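Local coordinates for amine Dehydrogenase (Pseudomonas putida, PDB 1JMX), which is the beta-propeller subunit of a quinohemoprotein amine dehydrogenase, an enzyme that probably oxidises primary amines and passes the electrons on through heme c, at residues W201-P206 / Y297-F302; S211-I216 / L231-L236; Y257-R262 / Y271-R276. One frame throughout, in Å; residues are numbered along the deposited sequence.

Interaction 1: residues W201-P206 / Y297-F302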
loop_
_atom_site.group_PDB
_atom_site.type_symbol
_atom_site.label_atom_id
_atom_site.label_comp_id
_atom_site.label_asym_id
_atom_site.label_seq_id
_atom_site.Cartn_x
_atom_site.Cartn_y
_atom_site.Cartn_z
ATOM N N TRP B 201 -14.923 -3.300 17.363
ATOM C CA TRP B 201 -16.342 -3.566 17.527
ATOM C C TRP B 201 -16.737 -3.816 18.990
ATOM O O TRP B 201 -16.581 -4.920 19.502
ATOM C CB TRP B 201 -16.742 -4.747 16.629
ATOM C CG TRP B 201 -16.305 -4.576 15.161
ATOM C CD1 TRP B 201 -17.016 -3.976 14.159
ATOM C CD2 TRP B 201 -15.058 -4.993 14.563
ATOM N NE1 TRP B 201 -16.297 -3.993 12.986
ATOM C CE2 TRP B 201 -15.094 -4.608 13.205
ATOM C CE3 TRP B 201 -13.916 -5.651 15.046
ATOM C CZ2 TRP B 201 -14.034 -4.860 12.323
ATOM C CZ3 TRP B 201 -12.862 -5.899 14.166
ATOM C CH2 TRP B 201 -12.931 -5.503 12.824
ATOM N N PRO B 202 -17.196 -2.761 19.694
ATOM C CA PRO B 202 -17.611 -2.876 21.096
ATOM C C PRO B 202 -19.031 -3.458 21.156
ATOM O O PRO B 202 -20.019 -2.721 21.252
ATOM C CB PRO B 202 -17.566 -1.424 21.578
ATOM C CG PRO B 202 -18.015 -0.671 20.361
ATOM C CD PRO B 202 -17.256 -1.355 19.243
ATOM N N HIS B 203 -19.121 -4.783 21.061
ATOM C CA HIS B 203 -20.406 -5.470 21.091
ATOM C C HIS B 203 -21.131 -5.278 22.420
ATOM O O HIS B 203 -20.539 -5.393 23.492
ATOM C CB HIS B 203 -20.243 -6.987 20.910
ATOM C CG HIS B 203 -19.307 -7.394 19.814
ATOM N ND1 HIS B 203 -19.665 -7.385 18.485
ATOM C CD2 HIS B 203 -18.059 -7.912 19.861
ATOM C CE1 HIS B 203 -18.684 -7.885 17.760
ATOM N NE2 HIS B 203 -17.698 -8.213 18.573
ATOM N N GLN B 204 -22.420 -4.982 22.331
ATOM C CA GLN B 204 -23.264 -4.860 23.507
ATOM C C GLN B 204 -24.112 -6.133 23.410
ATOM O O GLN B 204 -25.278 -6.101 23.023
ATOM C CB GLN B 204 -24.123 -3.593 23.442
ATOM C CG GLN B 204 -23.314 -2.312 23.611
ATOM C CD GLN B 204 -24.180 -1.074 23.754
ATOM O OE1 GLN B 204 -25.095 -0.844 22.967
ATOM N NE2 GLN B 204 -23.885 -0.262 24.764
ATOM N N SER B 205 -23.471 -7.263 23.703
ATOM C CA SER B 205 -24.111 -8.574 23.611
ATOM C C SER B 205 -24.965 -8.962 24.811
ATOM O O SER B 205 -24.780 -8.435 25.913
ATOM C CB SER B 205 -23.054 -9.657 23.366
ATOM O OG SER B 205 -22.205 -9.799 24.487
ATOM N N PRO B 206 -25.914 -9.906 24.612
ATOM C CA PRO B 206 -26.804 -10.375 25.684
ATOM C C PRO B 206 -26.075 -10.867 26.947
ATOM O O PRO B 206 -26.640 -10.826 28.045
ATOM C CB PRO B 206 -27.586 -11.504 25.001
ATOM C CG PRO B 206 -27.710 -11.004 23.592
ATOM C CD PRO B 206 -26.305 -10.500 23.316
ATOM N N TYR B 297 -17.943 -10.154 5.503
ATOM C CA TYR B 297 -18.731 -9.490 6.533
ATOM C C TYR B 297 -17.762 -9.284 7.697
ATOM O O TYR B 297 -16.871 -10.105 7.913
ATOM C CB TYR B 297 -19.923 -10.346 6.972
ATOM C CG TYR B 297 -21.082 -10.370 5.997
ATOM C CD1 TYR B 297 -21.225 -11.412 5.083
ATOM C CD2 TYR B 297 -22.047 -9.359 6.000
ATOM C CE1 TYR B 297 -22.295 -11.452 4.194
ATOM C CE2 TYR B 297 -23.124 -9.391 5.118
ATOM C CZ TYR B 297 -23.238 -10.439 4.214
ATOM O OH TYR B 297 -24.274 -10.462 3.305
ATOM N N TYR B 298 -17.899 -8.175 8.413
ATOM C CA TYR B 298 -17.000 -7.875 9.527
ATOM C C TYR B 298 -17.494 -8.253 10.913
ATOM O O TYR B 298 -16.776 -8.863 11.704
ATOM C CB TYR B 298 -16.746 -6.372 9.623
ATOM C CG TYR B 298 -15.906 -5.719 8.559
ATOM C CD1 TYR B 298 -14.931 -6.426 7.850
ATOM C CD2 TYR B 298 -16.036 -4.352 8.318
ATOM C CE1 TYR B 298 -14.097 -5.769 6.930
ATOM C CE2 TYR B 298 -15.223 -3.699 7.418
ATOM C CZ TYR B 298 -14.255 -4.399 6.727
ATOM O OH TYR B 298 -13.450 -3.710 5.853
ATOM N N CYS B 299 -18.724 -7.842 11.196
ATOM C CA CYS B 299 -19.300 -7.976 12.518
ATOM C C CYS B 299 -20.520 -8.860 12.765
ATOM O O CYS B 299 -21.559 -8.699 12.128
ATOM C CB CYS B 299 -19.594 -6.555 12.998
ATOM S SG CYS B 299 -19.837 -6.356 14.737
ATOM N N VAL B 300 -20.399 -9.750 13.749
ATOM C CA VAL B 300 -21.504 -10.623 14.131
ATOM C C VAL B 300 -22.357 -9.918 15.181
ATOM O O VAL B 300 -21.879 -9.037 15.899
ATOM C CB VAL B 300 -21.044 -11.994 14.738
ATOM C CG1 VAL B 300 -20.482 -12.904 13.666
ATOM C CG2 VAL B 300 -20.038 -11.794 15.856
ATOM N N ALA B 301 -23.630 -10.292 15.235
ATOM C CA ALA B 301 -24.576 -9.760 16.210
ATOM C C ALA B 301 -25.625 -10.841 16.474
ATOM O O ALA B 301 -26.143 -11.445 15.549
ATOM C CB ALA B 301 -25.237 -8.480 15.696
ATOM N N PHE B 302 -25.849 -11.141 17.745
ATOM C CA PHE B 302 -26.839 -12.129 18.167
ATOM C C PHE B 302 -28.042 -11.401 18.765
ATOM O O PHE B 302 -27.880 -10.375 19.433
ATOM C CB PHE B 302 -26.258 -13.012 19.279
ATOM C CG PHE B 302 -25.657 -14.302 18.803
ATOM C CD1 PHE B 302 -24.288 -14.526 18.915
ATOM C CD2 PHE B 302 -26.465 -15.320 18.302
ATOM C CE1 PHE B 302 -23.735 -15.743 18.548
ATOM C CE2 PHE B 302 -25.921 -16.539 17.931
ATOM C CZ PHE B 302 -24.552 -16.751 18.057
HETATM O O HOH W 1 -22.324 -6.557 17.578
#

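Interaction 2: residues S211-I216 / L231-L236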
loop_
_atom_site.group_PDB
_atom_site.type_symbol
_atom_site.label_atom_id
_atom_site.label_comp_id
_atom_site.label_asym_id
_atom_site.label_seq_id
_atom_site.Cartn_x
_atom_site.Cartn_y
_atom_site.Cartn_z
ATOM N N SER B 211 -15.909 -8.437 25.169
ATOM C CA SER B 211 -15.162 -9.521 24.560
ATOM C C SER B 211 -14.441 -9.114 23.290
ATOM O O SER B 211 -14.890 -8.229 22.560
ATOM C CB SER B 211 -16.095 -10.695 24.267
ATOM O OG SER B 211 -17.039 -10.355 23.269
ATOM N N MET B 212 -13.308 -9.764 23.049
ATOM C CA MET B 212 -12.497 -9.517 21.868
ATOM C C MET B 212 -11.788 -10.804 21.498
ATOM O O MET B 212 -11.528 -11.633 22.365
ATOM C CB MET B 212 -11.436 -8.449 22.145
ATOM C CG MET B 212 -11.974 -7.087 22.517
ATOM S SD MET B 212 -10.699 -5.837 22.483
ATOM C CE MET B 212 -9.709 -6.319 23.878
ATOM N N LEU B 213 -11.529 -11.001 20.206
ATOM C CA LEU B 213 -10.785 -12.170 19.754
ATOM C C LEU B 213 -9.320 -11.741 19.695
ATOM O O LEU B 213 -9.003 -10.544 19.637
ATOM C CB LEU B 213 -11.210 -12.615 18.353
ATOM C CG LEU B 213 -12.614 -13.123 18.028
ATOM C CD1 LEU B 213 -12.622 -13.559 16.580
ATOM C CD2 LEU B 213 -13.008 -14.271 18.931
ATOM N N TYR B 214 -8.432 -12.720 19.747
ATOM C CA TYR B 214 -7.008 -12.470 19.654
ATOM C C TYR B 214 -6.356 -13.698 19.043
ATOM O O TYR B 214 -6.995 -14.741 18.921
ATOM C CB TYR B 214 -6.400 -12.153 21.033
ATOM C CG TYR B 214 -6.426 -13.277 22.048
ATOM C CD1 TYR B 214 -5.406 -14.229 22.095
ATOM C CD2 TYR B 214 -7.455 -13.367 22.994
ATOM C CE1 TYR B 214 -5.404 -15.240 23.059
ATOM C CE2 TYR B 214 -7.465 -14.380 23.964
ATOM C CZ TYR B 214 -6.435 -15.307 23.984
ATOM O OH TYR B 214 -6.437 -16.295 24.926
ATOM N N THR B 215 -5.124 -13.544 18.569
ATOM C CA THR B 215 -4.381 -14.665 18.013
ATOM C C THR B 215 -3.113 -14.739 18.836
ATOM O O THR B 215 -2.681 -13.737 19.410
ATOM C CB THR B 215 -4.011 -14.483 16.514
ATOM O OG1 THR B 215 -3.170 -13.337 16.350
ATOM C CG2 THR B 215 -5.256 -14.335 15.654
ATOM N N ILE B 216 -2.540 -15.928 18.941
ATOM C CA ILE B 216 -1.315 -16.097 19.708
ATOM C C ILE B 216 -0.530 -17.266 19.139
ATOM O O ILE B 216 -1.114 -18.213 18.616
ATOM C CB ILE B 216 -1.609 -16.315 21.223
ATOM C CG1 ILE B 216 -0.327 -16.130 22.037
ATOM C CG2 ILE B 216 -2.237 -17.691 21.464
ATOM C CD1 ILE B 216 -0.514 -16.207 23.526
ATOM N N LEU B 231 -0.153 -21.226 15.268
ATOM C CA LEU B 231 -1.126 -20.144 15.340
ATOM C C LEU B 231 -2.473 -20.564 15.896
ATOM O O LEU B 231 -3.123 -21.448 15.355
ATOM C CB LEU B 231 -1.306 -19.481 13.973
ATOM C CG LEU B 231 -0.275 -18.409 13.610
ATOM C CD1 LEU B 231 -0.612 -17.800 12.245
ATOM C CD2 LEU B 231 -0.256 -17.318 14.692
ATOM N N LEU B 232 -2.906 -19.879 16.950
ATOM C CA LEU B 232 -4.178 -20.169 17.603
ATOM C C LEU B 232 -5.067 -18.929 17.724
ATOM O O LEU B 232 -4.580 -17.797 17.743
ATOM C CB LEU B 232 -3.922 -20.700 19.018
ATOM C CG LEU B 232 -3.031 -21.926 19.195
ATOM C CD1 LEU B 232 -2.483 -21.963 20.602
ATOM C CD2 LEU B 232 -3.819 -23.192 18.886
ATOM N N TYR B 233 -6.376 -19.151 17.783
ATOM C CA TYR B 233 -7.319 -18.063 17.981
ATOM C C TYR B 233 -7.807 -18.187 19.414
ATOM O O TYR B 233 -8.010 -19.290 19.925
ATOM C CB TYR B 233 -8.505 -18.141 17.024
ATOM C CG TYR B 233 -8.529 -17.011 16.014
ATOM C CD1 TYR B 233 -8.259 -17.252 14.672
ATOM C CD2 TYR B 233 -8.780 -15.693 16.408
ATOM C CE1 TYR B 233 -8.229 -16.223 13.749
ATOM C CE2 TYR B 233 -8.748 -14.649 15.483
ATOM C CZ TYR B 233 -8.470 -14.925 14.156
ATOM O OH TYR B 233 -8.398 -13.917 13.227
ATOM N N GLY B 234 -7.936 -17.050 20.075
ATOM C CA GLY B 234 -8.394 -17.045 21.441
ATOM C C GLY B 234 -9.557 -16.099 21.628
ATOM O O GLY B 234 -9.919 -15.321 20.736
ATOM N N TYR B 235 -10.136 -16.173 22.814
ATOM C CA TYR B 235 -11.262 -15.353 23.193
ATOM C C TYR B 235 -10.944 -14.804 24.574
ATOM O O TYR B 235 -10.533 -15.534 25.478
ATOM C CB TYR B 235 -12.518 -16.210 23.265
ATOM C CG TYR B 235 -13.784 -15.456 23.566
ATOM C CD1 TYR B 235 -14.437 -14.744 22.567
ATOM C CD2 TYR B 235 -14.384 -15.532 24.819
ATOM C CE1 TYR B 235 -15.665 -14.139 22.798
ATOM C CE2 TYR B 235 -15.616 -14.925 25.062
ATOM C CZ TYR B 235 -16.251 -14.238 24.045
ATOM O OH TYR B 235 -17.502 -13.693 24.241
ATOM N N LEU B 236 -11.100 -13.498 24.704
ATOM C CA LEU B 236 -10.856 -12.801 25.951
ATOM C C LEU B 236 -12.201 -12.206 26.338
ATOM O O LEU B 236 -13.028 -11.933 25.475
ATOM C CB LEU B 236 -9.795 -11.724 25.701
ATOM C CG LEU B 236 -9.669 -10.380 26.420
ATOM C CD1 LEU B 236 -8.319 -9.774 26.026
ATOM C CD2 LEU B 236 -10.803 -9.426 26.051
#

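Interaction 3: residues Y257-R262 / Y271-R276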
loop_
_atom_site.group_PDB
_atom_site.type_symbol
_atom_site.label_atom_id
_atom_site.label_comp_id
_atom_site.label_asym_id
_atom_site.label_seq_id
_atom_site.Cartn_x
_atom_site.Cartn_y
_atom_site.Cartn_z
ATOM N N TYR B 257 -10.703 -14.193 11.349
ATOM C CA TYR B 257 -12.029 -13.738 11.781
ATOM C C TYR B 257 -11.820 -12.333 12.356
ATOM O O TYR B 257 -10.821 -12.082 13.032
ATOM C CB TYR B 257 -12.606 -14.635 12.891
ATOM C CG TYR B 257 -12.698 -16.103 12.543
ATOM C CD1 TYR B 257 -12.020 -17.053 13.298
ATOM C CD2 TYR B 257 -13.418 -16.534 11.426
ATOM C CE1 TYR B 257 -12.039 -18.394 12.951
ATOM C CE2 TYR B 257 -13.450 -17.874 11.068
ATOM C CZ TYR B 257 -12.752 -18.801 11.838
ATOM O OH TYR B 257 -12.760 -20.130 11.487
ATOM N N PHE B 258 -12.722 -11.407 12.046
ATOM C CA PHE B 258 -12.621 -10.045 12.567
ATOM C C PHE B 258 -13.346 -9.916 13.908
ATOM O O PHE B 258 -12.836 -9.304 14.847
ATOM C CB PHE B 258 -13.165 -9.037 11.556
ATOM C CG PHE B 258 -12.116 -8.476 10.639
ATOM C CD1 PHE B 258 -10.820 -8.996 10.630
ATOM C CD2 PHE B 258 -12.421 -7.420 9.786
ATOM C CE1 PHE B 258 -9.841 -8.467 9.784
ATOM C CE2 PHE B 258 -11.450 -6.880 8.932
ATOM C CZ PHE B 258 -10.159 -7.404 8.933
ATOM N N THR B 259 -14.544 -10.488 13.978
ATOM C CA THR B 259 -15.339 -10.475 15.197
ATOM C C THR B 259 -15.808 -11.888 15.529
ATOM O O THR B 259 -15.876 -12.766 14.658
ATOM C CB THR B 259 -16.580 -9.578 15.091
ATOM O OG1 THR B 259 -17.450 -10.086 14.080
ATOM C CG2 THR B 259 -16.200 -8.154 14.763
ATOM N N GLY B 260 -16.121 -12.091 16.805
ATOM C CA GLY B 260 -16.591 -13.376 17.265
ATOM C C GLY B 260 -17.398 -13.195 18.524
ATOM O O GLY B 260 -17.036 -12.394 19.374
ATOM N N LEU B 261 -18.523 -13.896 18.615
ATOM C CA LEU B 261 -19.391 -13.833 19.790
ATOM C C LEU B 261 -19.848 -15.204 20.239
ATOM O O LEU B 261 -20.024 -16.127 19.439
ATOM C CB LEU B 261 -20.654 -13.000 19.529
ATOM C CG LEU B 261 -20.637 -11.476 19.601
ATOM C CD1 LEU B 261 -22.044 -10.965 19.362
ATOM C CD2 LEU B 261 -20.102 -10.995 20.951
ATOM N N ARG B 262 -20.050 -15.314 21.543
ATOM C CA ARG B 262 -20.558 -16.534 22.116
ATOM C C ARG B 262 -22.064 -16.432 22.096
ATOM O O ARG B 262 -22.634 -15.355 22.317
ATOM C CB ARG B 262 -20.060 -16.729 23.534
ATOM C CG ARG B 262 -18.673 -17.258 23.560
ATOM C CD ARG B 262 -18.472 -18.036 24.797
ATOM N NE ARG B 262 -18.145 -17.186 25.923
ATOM C CZ ARG B 262 -17.983 -17.641 27.161
ATOM N NH1 ARG B 262 -18.149 -18.937 27.427
ATOM N NH2 ARG B 262 -17.542 -16.820 28.113
ATOM N N TYR B 271 -19.007 -18.038 17.552
ATOM C CA TYR B 271 -19.122 -17.804 16.120
ATOM C C TYR B 271 -18.226 -16.659 15.661
ATOM O O TYR B 271 -18.384 -15.535 16.125
ATOM C CB TYR B 271 -20.565 -17.455 15.765
ATOM C CG TYR B 271 -21.587 -18.517 16.085
ATOM C CD1 TYR B 271 -22.378 -19.065 15.078
ATOM C CD2 TYR B 271 -21.799 -18.946 17.394
ATOM C CE1 TYR B 271 -23.360 -20.011 15.364
ATOM C CE2 TYR B 271 -22.775 -19.890 17.691
ATOM C CZ TYR B 271 -23.555 -20.418 16.672
ATOM O OH TYR B 271 -24.537 -21.344 16.956
ATOM N N GLY B 272 -17.307 -16.944 14.742
ATOM C CA GLY B 272 -16.415 -15.924 14.211
ATOM C C GLY B 272 -16.748 -15.649 12.755
ATOM O O GLY B 272 -17.330 -16.505 12.096
ATOM N N VAL B 273 -16.360 -14.484 12.233
ATOM C CA VAL B 273 -16.675 -14.143 10.845
ATOM C C VAL B 273 -15.691 -13.203 10.134
ATOM O O VAL B 273 -15.008 -12.405 10.766
ATOM C CB VAL B 273 -18.115 -13.516 10.743
ATOM C CG1 VAL B 273 -18.134 -12.116 11.337
ATOM C CG2 VAL B 273 -18.609 -13.492 9.295
ATOM N N LEU B 274 -15.619 -13.362 8.813
ATOM C CA LEU B 274 -14.818 -12.543 7.904
ATOM C C LEU B 274 -15.201 -13.005 6.500
ATOM O O LEU B 274 -16.153 -12.489 5.930
ATOM C CB LEU B 274 -13.308 -12.658 8.156
ATOM C CG LEU B 274 -12.394 -11.523 7.638
ATOM C CD1 LEU B 274 -11.957 -11.735 6.213
ATOM C CD2 LEU B 274 -13.082 -10.178 7.773
ATOM N N ASN B 275 -14.500 -14.006 5.968
ATOM C CA ASN B 275 -14.808 -14.538 4.638
ATOM C C ASN B 275 -15.739 -15.743 4.748
ATOM O O ASN B 275 -16.509 -16.027 3.835
ATOM C CB ASN B 275 -13.533 -14.865 3.864
ATOM C CG ASN B 275 -12.840 -13.613 3.343
ATOM O OD1 ASN B 275 -13.454 -12.552 3.238
ATOM N ND2 ASN B 275 -11.558 -13.735 3.011
ATOM N N ARG B 276 -15.663 -16.433 5.882
ATOM C CA ARG B 276 -16.534 -17.565 6.185
ATOM C C ARG B 276 -17.096 -17.319 7.579
ATOM O O ARG B 276 -16.511 -16.578 8.367
ATOM C CB ARG B 276 -15.763 -18.890 6.218
ATOM C CG ARG B 276 -15.448 -19.502 4.869
ATOM C CD ARG B 276 -15.267 -21.012 4.991
ATOM N NE ARG B 276 -14.413 -21.370 6.123
ATOM C CZ ARG B 276 -14.149 -22.617 6.504
ATOM N NH1 ARG B 276 -14.665 -23.643 5.842
ATOM N NH2 ARG B 276 -13.397 -22.841 7.572
#

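Interaction 1: residues W201-P206 / Y297-F302
A cysteine sulfur-aromatic contact joins the loop 201-206 to strand 299-302, with Cys299 SG touching both Trp201 and His203. SG lies 3.7 Å from Trp201 CD1, approaching the five-membered ring obliquely, and 3.6 Å from His203 CE1, where it comes to the imidazole edge near the ring plane. The sulfur gets there because it stands anti to its own backbone N (chi1 -162°). Farther along the indole, Trp201 CZ2 rests 4.1 Å from Tyr298 CB, while the phenol of Tyr298 reaches an acidic side chain on the chain of another protein. The sheets of this chain form a seven-bladed beta-propeller, and 299-302 is the first strand of its blade, the one that runs nearest the propeller axis; the loop passes alongside it, the two end-to-end directions differing by 10°, and reaches strand 47-50 through Pro202 and Gln204. No direct hydrogen bond crosses between the segments. Instead a water in the imidazole plane, 2.9 Å from His203 ND1, donates to Val300 O at 3.0 Å, while His203 NE2 is held by Tyr199 OH, so both ring nitrogens have partners and the rotation of the ring is fixed. Pro202 centres an inverse gamma turn, which folds Trp201 O back over one face of the imidazole. On the strand side, Tyr298 and Cys299 both face Gly312 in a classic beta bulge. With an alanine here in place of Trp201, Cys299 SG would probably lose its contact with the indole, and a gap would open beside Tyr298 CB and the rings of Tyr199 and Phe258. At the far end the contact thins to Pro206 CD, 4.2 Å from Phe302 O.

Interaction 2: residues S211-I216 / L231-L236
The Tyr214 ring lies flat on Gly234, whose CA sits over one face 3.7 Å from the ring centroid in a CH-pi contact, while Leu236 N comes to its edge near the ring plane. With CG between the backbone N and the carbonyl carbon (chi1 65°), the ring folds back across the partner strand, and a side chain on Gly234 would run into it. Tyr233 carries Thr215 CG2 over one face, 3.7 Å from its centroid, the two side chains lying side by side. Tyr235 is met at its edge: Leu213 CD2 lies in the ring plane, 3.9 Å from Tyr235 CD1. Its phenol end reaches back to Ser211, with Tyr235 OH 3.3 Å from Ser211 CB, and bonds Glu209. Between the strands, six backbone hydrogen bonds tie this antiparallel beta hairpin. Met212-Leu236, Tyr214-Gly234 and Ile216-Leu232 are its hydrogen-bonded pairs; the shortest bond runs from Gly234 N to Tyr214 O, 2.7 Å. Beside the first pair, Met212 CE packs on Leu236 CD2 at 3.9 Å, the two side chains pointing the same way. The hairpin belongs to one blade of the propeller, and strand 245-250 continues the sheet beyond 230-239, its Glu249 taking the hydrogen bond of Tyr214 OH. The face bearing Leu213 and Tyr235 packs against strands 257-262 and 269-274 of the next blade, where Tyr233 OH bonds Tyr257 N; on the other face, Met212 meets Tyr199 and Ile216 meets Arg189 and Tyr192.

Interaction 3: residues Y257-R262 / Y271-R276
Strands 259-262 and 271-274 run antiparallel, 161° between their directions and 4.6 Å apart at closest, and form the first hairpin of a propeller blade. Leu261 and Tyr271 make a hydrogen-bonded pair; at the next pair Gly260 and Gly272 meet without side chains, their CA atoms only 4.0 Å apart. Beyond them Val273 N donates to Thr259 O, and at Phe258, where the chain turns a corner, Phe258 N donates to Val273 O at 2.8 Å. Tyr257 leans along the opposite backbone, its CD2 3.7 Å from Gly272 C, and a CB on Gly272 would collide with the ring. At the edge of the same ring, near its plane, lies Arg276 O. Tyr257 OH is hydrogen-bonded to Tyr280 OH and to Glu255, and Glu255 also forms a salt bridge with Arg276. Phe258 instead lies under Leu274: CD2 of the leucine stands over one ring face, 3.6 Å from the centroid, brought there by a CG anti to the backbone N (chi1 -159°). Both residues also pack on the backbone of another protein's chain. Thr259 and Val273 lie side by side, with Thr259 OG1 3.5 Å from Val273 CG1; that hydroxyl is bonded to Tyr298 O and Val300 N of the adjoining blade. At the other end of the pairing, the bond from Tyr271 N to Leu261 O is almost straight, 176° at the hydrogen and 2.9 Å long.

All three contacts are mainly buried, but they differ in place and chemistry. Interaction 1 is nearest the chain centre, its own centre about 7 Å away, and holds a loop to a strand by sulfur, rings and a water; interactions 2 and 3, centred about 16 and 14 Å out, are hairpins knit by backbone hydrogen bonds, with rings packed on glycines. Interaction 2 has one exposed residue, Leu231, whereas interactions 1 and 3 both reach another protein's chain. Each contact touches the next: Tyr297 N lies 3.0 Å from Leu274 O between interactions 1 and 3, and Leu213 CD1 of interaction 2 packs on the backbone at Thr259 and Gly260.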